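Local coordinates for tryptophan decarboxylase 1 (Oryza sativa subsp. japonica, PDB 6KHO), which catalyses the pyridoxal 5'-phosphate-dependent decarboxylation of L-tryptophan to tryptamine and of 5-hydroxy-L-tryptophan to serotonin, working as a homodimer, at residues 93-97 with 98-102; 493-496 with 497-501; 458-461 with 462-466. All blocks are in the same frame, centred on the assembly; numbering follows the deposited sequence.

Contact 1. Residues 93-97 with 98-102; sequences THWAS and PNFFA
Phe-100 folds back under the indole of Trp-95, and this aromatic pair is the dense half of the contact. CZ of Phe-100 sits over the centre of the Trp-95 ring system, 3.3 Å from Trp-95 CD2. The planes are inclined at 31°, so one corner of the phenyl ring presses in rather than the whole face. With CG anti to the backbone N (chi1 -177°), the Phe-100 ring also runs beneath the Trp-95 backbone, whose CA makes a CH-pi contact 3.9 Å from the ring centroid. Thr-93 adds its methyl at the phenyl edge, CG2 to Phe-100 CE2 3.9 Å. Large flat rings suit this buried place, provided the one polar atom, the indole N-H, is met: it bonds the carbonyl O of Ala-131 of the second subunit.

The other half is looser and polar, though still largely buried; Ala-96, partly exposed, turns its methyl away. Ser-97 OG accepts from Asn-99 N at 3.1 Å, while Ser-97 O receives Phe-100 N at 3.2 Å and has Ser-490 as second partner. Pro-98 follows, where a type I turn needs phi near -60°, and its ring holds it there.

Two type I beta turns, His-94 to Ser-97 and Ser-97 to Phe-100, thus share Ser-97, with an ST turn laid over the second, in a loop at the dimer interface close to the serotonin-binding Phe-104.

Contact 2. Residues 493-496 with 497-501; sequences QEEH and HVRSA
His-497 reaches back to the start of its own helix, where its ring nitrogen ND1 accepts the backbone N-H of Glu-494, the N-cap residue, at 2.9 Å. This bond is nearly straight (169°) and lies close to the imidazole plane, so the ring satisfies an amide just outside the helix; NE2 on the far edge bonds Glu-49. Were His-497 replaced by an alanine, the Glu-494 amide and Glu-49 would probably each lose this partner, and a gap would open beside Pro-98.

Among the charged groups, Glu-495 and Arg-499 lie side by side one helical turn apart, as a salt bridge. Arg-499 NE, at 2.9 Å, reaches Glu-495 OE2 on its anti side, and Arg-499 NH2, at 3.3 Å and more bent, from above the carboxylate plane; the oxygen lies in the guanidinium plane. Long, flexible chains suit this outer surface.

Ring contact comes from His-496, whose CG stands between the backbone N and carbonyl carbon (chi1 67°), bringing its CE1 over one face of the His-497 ring, toward the rim and 3.4 Å from His-497 CE1, the planes oblique at 35°. A water links His-496 ND1 to Ser-500 OG.

The main-chain bond Arg-499 N to Glu-495 O (3.1 Å) begins helix 495-513. Its inner side rests on neighbouring elements: Val-498 packs on Phe-415 of helix 386-420 and, with Ala-501, on Phe-486 of strand 481-487.

Contact 3. Residues 458-461 with 462-466; sequences NREL and MERLN
Two i to i+4 salt bridges follow one another along the outer side of helix 451-468, an amphipathic helix of the C-terminal part of the chain. In the first, Arg-459 NH1 meets Glu-463 OE1 at 3.0 Å; the oxygen lies in the guanidinium plane, but the nitrogen stands above the carboxylate, the two planes being 68° apart. Arg-459 gets there by bending at chi3 (-90°), while Glu-463 stays extended. In the second, Glu-460, bent at chi2, offers the anti lone pair of OE1 to Arg-464 NE at 3.1 Å, OE1 standing out of the guanidinium plane of Arg-464 by 31°. Glu-460 OE2 and Glu-463 OE2 lie 4.7 Å apart, and their like charges are probably eased by the two arginines.

On the buried side, the branched apolar chain of Leu-465 packs against Leu-461, its CD1 3.8 Å from Leu-461 CG. The backbone keeps the regular i to i+4 bonding, for example Leu-465 N to Leu-461 O at 2.8 Å.

The inward face lies on the antiparallel sheet: Leu-461 and Met-462 press on Leu-484 of strand 481-487, Leu-461 also on Ile-440, and OD1 of Asn-458 accepts the backbone N-H of Ile-440 in strand 435-440. Leu-461 and Arg-464 touch Thr-508 of helix 495-513.

How the contacts relate
From the N terminus the chain meets contact 1 first, in the loop between helices 77-88 and 110-122, then contact 3 on helix 451-468, and last contact 2 at the start of helix 495-513. Each closes a short local turn, and they follow in series, neither nesting nor crossing. Contacts 1 and 2 touch in space: NE2 of Gln-493, whose OE1 is held by Gly-489 N, probably bonds the carbonyl of Pro-98, and Phe-101 packs on Ala-501, joining the dimer-interface loop to the C-terminal helix. Contact 3 touches neither, its centre about 16 Å from that of contact 1 and 18 Å from that of contact 2, but its helix shares strand 481-487 with contact 2.

Contact 1. Residues 93-97 with 98-102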
loop_
_atom_site.group_PDB
_atom_site.type_symbol
_atom_site.label_atom_id
_atom_site.label_comp_id
_atom_site.label_asym_id
_atom_site.label_seq_id
_atom_site.Cartn_x
_atom_site.Cartn_y
_atom_site.Cartn_z
ATOM N N THR A 93 14.905 12.727 -9.134
ATOM C CA THR A 93 14.421 14.047 -8.755
ATOM C C THR A 93 14.467 14.140 -7.232
ATOM O O THR A 93 13.942 13.260 -6.542
ATOM C CB THR A 93 12.995 14.252 -9.270
ATOM O OG1 THR A 93 13.016 14.247 -10.699
ATOM C CG2 THR A 93 12.387 15.547 -8.737
ATOM N N HIS A 94 15.090 15.190 -6.703
ATOM C CA HIS A 94 15.385 15.223 -5.267
ATOM C C HIS A 94 14.247 15.896 -4.508
ATOM O O HIS A 94 14.258 17.101 -4.242
ATOM C CB HIS A 94 16.733 15.881 -5.023
ATOM C CG HIS A 94 17.864 15.097 -5.616
ATOM N ND1 HIS A 94 18.296 13.899 -5.082
ATOM C CD2 HIS A 94 18.601 15.300 -6.736
ATOM C CE1 HIS A 94 19.273 13.416 -5.832
ATOM N NE2 HIS A 94 19.474 14.244 -6.845
ATOM N N TRP A 95 13.258 15.080 -4.135
ATOM C CA TRP A 95 12.178 15.554 -3.276
ATOM C C TRP A 95 12.702 16.117 -1.958
ATOM O O TRP A 95 12.100 17.037 -1.397
ATOM C CB TRP A 95 11.196 14.413 -3.011
ATOM C CG TRP A 95 10.290 14.150 -4.156
ATOM C CD1 TRP A 95 10.607 13.531 -5.326
ATOM C CD2 TRP A 95 8.902 14.502 -4.247
ATOM N NE1 TRP A 95 9.503 13.478 -6.145
ATOM C CE2 TRP A 95 8.442 14.061 -5.505
ATOM C CE3 TRP A 95 8.002 15.133 -3.384
ATOM C CZ2 TRP A 95 7.120 14.240 -5.926
ATOM C CZ3 TRP A 95 6.689 15.315 -3.808
ATOM C CH2 TRP A 95 6.266 14.879 -5.068
ATOM N N ALA A 96 13.831 15.594 -1.461
ATOM C CA ALA A 96 14.397 16.058 -0.201
ATOM C C ALA A 96 15.164 17.365 -0.340
ATOM O O ALA A 96 15.560 17.942 0.678
ATOM C CB ALA A 96 15.333 14.989 0.396
ATOM N N SER A 97 15.395 17.838 -1.557
ATOM C CA SER A 97 16.188 19.048 -1.715
ATOM C C SER A 97 15.487 20.237 -1.065
ATOM O O SER A 97 14.266 20.367 -1.168
ATOM C CB SER A 97 16.435 19.348 -3.192
ATOM O OG SER A 97 17.120 20.586 -3.325
ATOM N N PRO A 98 16.227 21.139 -0.413
ATOM C CA PRO A 98 15.605 22.390 0.052
ATOM C C PRO A 98 15.104 23.269 -1.082
ATOM O O PRO A 98 14.368 24.223 -0.818
ATOM C CB PRO A 98 16.731 23.084 0.832
ATOM C CG PRO A 98 17.970 22.519 0.282
ATOM C CD PRO A 98 17.668 21.094 -0.108
ATOM N N ASN A 99 15.465 22.970 -2.327
ATOM C CA ASN A 99 15.029 23.729 -3.490
ATOM C C ASN A 99 13.944 23.014 -4.290
ATOM O O ASN A 99 13.647 23.420 -5.417
ATOM C CB ASN A 99 16.242 24.045 -4.384
ATOM C CG ASN A 99 17.269 24.912 -3.680
ATOM O OD1 ASN A 99 16.906 25.784 -2.878
ATOM N ND2 ASN A 99 18.561 24.666 -3.950
ATOM N N PHE A 100 13.371 21.942 -3.747
ATOM C CA PHE A 100 12.206 21.299 -4.342
ATOM C C PHE A 100 10.969 22.098 -3.938
ATOM O O PHE A 100 10.657 22.192 -2.747
ATOM C CB PHE A 100 12.120 19.846 -3.863
ATOM C CG PHE A 100 10.993 19.061 -4.460
ATOM C CD1 PHE A 100 9.708 19.158 -3.943
ATOM C CD2 PHE A 100 11.223 18.197 -5.517
ATOM C CE1 PHE A 100 8.661 18.416 -4.484
ATOM C CE2 PHE A 100 10.194 17.444 -6.055
ATOM C CZ PHE A 100 8.898 17.567 -5.543
ATOM N N PHE A 101 10.285 22.699 -4.919
ATOM C CA PHE A 101 9.147 23.583 -4.657
ATOM C C PHE A 101 7.853 23.104 -5.309
ATOM O O PHE A 101 6.896 23.879 -5.391
ATOM C CB PHE A 101 9.439 25.013 -5.143
ATOM C CG PHE A 101 10.704 25.614 -4.586
ATOM C CD1 PHE A 101 10.826 25.895 -3.233
ATOM C CD2 PHE A 101 11.761 25.923 -5.421
ATOM C CE1 PHE A 101 11.987 26.457 -2.723
ATOM C CE2 PHE A 101 12.925 26.493 -4.913
ATOM C CZ PHE A 101 13.032 26.763 -3.567
ATOM N N ALA A 102 7.799 21.863 -5.783
ATOM C CA ALA A 102 6.696 21.360 -6.586
ATOM C C ALA A 102 5.693 20.554 -5.751
ATOM O O ALA A 102 5.986 20.103 -4.637
ATOM C CB ALA A 102 7.241 20.502 -7.730
#

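Contact 2. Residues 493-496 with 497-501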
loop_
_atom_site.group_PDB
_atom_site.type_symbol
_atom_site.label_atom_id
_atom_site.label_comp_id
_atom_site.label_asym_id
_atom_site.label_seq_id
_atom_site.Cartn_x
_atom_site.Cartn_y
_atom_site.Cartn_z
ATOM N N GLN A 493 14.488 22.610 4.006
ATOM C CA GLN A 493 14.404 23.971 3.494
ATOM C C GLN A 493 14.296 24.984 4.631
ATOM O O GLN A 493 13.496 24.810 5.557
ATOM C CB GLN A 493 13.201 24.063 2.554
ATOM C CG GLN A 493 12.700 25.439 2.215
ATOM C CD GLN A 493 11.448 25.347 1.385
ATOM O OE1 GLN A 493 10.366 25.724 1.831
ATOM N NE2 GLN A 493 11.578 24.803 0.179
ATOM N N GLU A 494 15.120 26.030 4.570
ATOM C CA GLU A 494 15.106 27.124 5.532
ATOM C C GLU A 494 14.680 28.418 4.839
ATOM O O GLU A 494 14.532 28.476 3.612
ATOM C CB GLU A 494 16.478 27.291 6.188
ATOM C CG GLU A 494 16.803 26.225 7.221
ATOM C CD GLU A 494 18.280 26.211 7.617
ATOM O OE1 GLU A 494 18.966 27.246 7.432
ATOM O OE2 GLU A 494 18.757 25.166 8.113
ATOM N N GLU A 495 14.486 29.468 5.642
ATOM C CA GLU A 495 13.992 30.728 5.091
ATOM C C GLU A 495 14.912 31.261 3.995
ATOM O O GLU A 495 14.436 31.781 2.981
ATOM C CB GLU A 495 13.818 31.776 6.194
ATOM C CG GLU A 495 13.172 33.060 5.676
ATOM C CD GLU A 495 13.007 34.132 6.737
ATOM O OE1 GLU A 495 12.364 33.863 7.774
ATOM O OE2 GLU A 495 13.516 35.254 6.526
ATOM N N HIS A 496 16.231 31.116 4.158
ATOM C CA HIS A 496 17.128 31.706 3.171
ATOM C C HIS A 496 17.008 31.002 1.822
ATOM O O HIS A 496 17.252 31.622 0.780
ATOM C CB HIS A 496 18.571 31.707 3.689
ATOM C CG HIS A 496 19.180 30.345 3.832
ATOM N ND1 HIS A 496 19.744 29.667 2.774
ATOM C CD2 HIS A 496 19.341 29.550 4.916
ATOM C CE1 HIS A 496 20.216 28.506 3.194
ATOM N NE2 HIS A 496 19.981 28.410 4.491
ATOM N N HIS A 497 16.582 29.735 1.812
ATOM C CA HIS A 497 16.332 29.056 0.543
ATOM C C HIS A 497 15.168 29.701 -0.207
ATOM O O HIS A 497 15.205 29.820 -1.438
ATOM C CB HIS A 497 16.042 27.567 0.774
ATOM C CG HIS A 497 17.202 26.789 1.324
ATOM N ND1 HIS A 497 17.249 26.351 2.630
ATOM C CD2 HIS A 497 18.343 26.347 0.739
ATOM C CE1 HIS A 497 18.375 25.688 2.833
ATOM N NE2 HIS A 497 19.057 25.669 1.701
ATOM N N VAL A 498 14.114 30.095 0.514
ATOM C CA VAL A 498 12.953 30.700 -0.137
ATOM C C VAL A 498 13.309 32.083 -0.671
ATOM O O VAL A 498 12.933 32.447 -1.790
ATOM C CB VAL A 498 11.757 30.760 0.836
ATOM C CG1 VAL A 498 10.592 31.488 0.191
ATOM C CG2 VAL A 498 11.333 29.352 1.274
ATOM N N ARG A 499 14.043 32.872 0.115
ATOM C CA ARG A 499 14.450 34.202 -0.337
ATOM C C ARG A 499 15.366 34.119 -1.551
ATOM O O ARG A 499 15.192 34.873 -2.513
ATOM C CB ARG A 499 15.126 34.958 0.801
ATOM C CG ARG A 499 14.175 35.357 1.914
ATOM C CD ARG A 499 14.875 36.232 2.934
ATOM N NE ARG A 499 13.996 36.623 4.031
ATOM C CZ ARG A 499 13.123 37.626 3.969
ATOM N NH1 ARG A 499 13.008 38.342 2.859
ATOM N NH2 ARG A 499 12.367 37.919 5.019
ATOM N N SER A 500 16.344 33.205 -1.531
ATOM C CA SER A 500 17.206 33.018 -2.696
ATOM C C SER A 500 16.415 32.548 -3.915
ATOM O O SER A 500 16.755 32.894 -5.056
ATOM C CB SER A 500 18.322 32.016 -2.382
ATOM O OG SER A 500 19.152 32.488 -1.336
ATOM N N ALA A 501 15.373 31.743 -3.695
ATOM C CA ALA A 501 14.492 31.357 -4.792
ATOM C C ALA A 501 13.804 32.577 -5.401
ATOM O O ALA A 501 13.649 32.662 -6.623
ATOM C CB ALA A 501 13.456 30.344 -4.302
HETATM O O HOH W 1 20.199 30.064 -0.088
#

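Contact 3. Residues 458-461 with 462-466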
loop_
_atom_site.group_PDB
_atom_site.type_symbol
_atom_site.label_atom_id
_atom_site.label_comp_id
_atom_site.label_asym_id
_atom_site.label_seq_id
_atom_site.Cartn_x
_atom_site.Cartn_y
_atom_site.Cartn_z
ATOM N N ASN A 458 5.302 32.768 -18.489
ATOM C CA ASN A 458 5.372 31.970 -17.272
ATOM C C ASN A 458 5.905 30.574 -17.560
ATOM O O ASN A 458 6.681 30.028 -16.770
ATOM C CB ASN A 458 3.998 31.915 -16.611
ATOM C CG ASN A 458 3.634 33.218 -15.951
ATOM O OD1 ASN A 458 4.239 33.608 -14.958
ATOM N ND2 ASN A 458 2.640 33.908 -16.502
ATOM N N ARG A 459 5.510 29.982 -18.686
ATOM C CA ARG A 459 6.051 28.678 -19.041
ATOM C C ARG A 459 7.553 28.759 -19.288
ATOM O O ARG A 459 8.300 27.851 -18.911
ATOM C CB ARG A 459 5.340 28.114 -20.265
ATOM C CG ARG A 459 5.987 26.853 -20.779
ATOM C CD ARG A 459 5.222 26.233 -21.928
ATOM N NE ARG A 459 4.214 25.267 -21.485
ATOM C CZ ARG A 459 4.495 24.074 -20.959
ATOM N NH1 ARG A 459 5.759 23.696 -20.789
ATOM N NH2 ARG A 459 3.512 23.259 -20.599
ATOM N N GLU A 460 8.008 29.846 -19.914
ATOM C CA GLU A 460 9.437 30.058 -20.116
ATOM C C GLU A 460 10.153 30.216 -18.782
ATOM O O GLU A 460 11.192 29.586 -18.545
ATOM C CB GLU A 460 9.656 31.289 -21.003
ATOM C CG GLU A 460 11.110 31.602 -21.324
ATOM C CD GLU A 460 11.655 30.764 -22.465
ATOM O OE1 GLU A 460 12.896 30.717 -22.638
ATOM O OE2 GLU A 460 10.848 30.148 -23.190
ATOM N N LEU A 461 9.611 31.061 -17.902
ATOM C CA LEU A 461 10.177 31.239 -16.569
ATOM C C LEU A 461 10.361 29.896 -15.864
ATOM O O LEU A 461 11.453 29.576 -15.376
ATOM C CB LEU A 461 9.275 32.161 -15.747
ATOM C CG LEU A 461 9.734 32.459 -14.323
ATOM C CD1 LEU A 461 11.182 32.931 -14.330
ATOM C CD2 LEU A 461 8.822 33.483 -13.654
ATOM N N MET A 462 9.299 29.088 -15.832
ATOM C CA MET A 462 9.336 27.804 -15.138
ATOM C C MET A 462 10.421 26.890 -15.703
ATOM O O MET A 462 11.198 26.291 -14.951
ATOM C CB MET A 462 7.963 27.132 -15.237
ATOM C CG MET A 462 7.916 25.691 -14.737
ATOM S SD MET A 462 6.335 24.882 -15.083
ATOM C CE MET A 462 6.578 24.249 -16.747
ATOM N N GLU A 463 10.475 26.753 -17.029
ATOM C CA GLU A 463 11.453 25.854 -17.629
ATOM C C GLU A 463 12.870 26.378 -17.436
ATOM O O GLU A 463 13.817 25.586 -17.381
ATOM C CB GLU A 463 11.124 25.640 -19.111
ATOM C CG GLU A 463 9.700 25.106 -19.338
ATOM C CD GLU A 463 9.292 25.021 -20.809
ATOM O OE1 GLU A 463 8.673 24.003 -21.196
ATOM O OE2 GLU A 463 9.570 25.971 -21.573
ATOM N N ARG A 464 13.018 27.699 -17.288
ATOM C CA ARG A 464 14.317 28.311 -17.035
ATOM C C ARG A 464 14.758 28.126 -15.589
ATOM O O ARG A 464 15.942 27.910 -15.324
ATOM C CB ARG A 464 14.266 29.798 -17.384
ATOM C CG ARG A 464 14.563 30.077 -18.843
ATOM C CD ARG A 464 14.600 31.563 -19.145
ATOM N NE ARG A 464 14.880 31.792 -20.559
ATOM C CZ ARG A 464 15.445 32.894 -21.040
ATOM N NH1 ARG A 464 15.795 33.881 -20.222
ATOM N NH2 ARG A 464 15.662 33.006 -22.343
ATOM N N LEU A 465 13.834 28.235 -14.635
ATOM C CA LEU A 465 14.207 27.964 -13.253
ATOM C C LEU A 465 14.633 26.509 -13.084
ATOM O O LEU A 465 15.599 26.219 -12.370
ATOM C CB LEU A 465 13.052 28.320 -12.319
ATOM C CG LEU A 465 12.654 29.800 -12.328
ATOM C CD1 LEU A 465 11.236 29.994 -11.821
ATOM C CD2 LEU A 465 13.625 30.647 -11.512
ATOM N N ASN A 466 13.966 25.586 -13.788
ATOM C CA ASN A 466 14.267 24.164 -13.628
ATOM C C ASN A 466 15.616 23.781 -14.239
ATOM O O ASN A 466 16.322 22.927 -13.688
ATOM C CB ASN A 466 13.150 23.315 -14.229
ATOM C CG ASN A 466 11.837 23.433 -13.447
ATOM O OD1 ASN A 466 11.809 23.940 -12.320
ATOM N ND2 ASN A 466 10.751 22.978 -14.052
#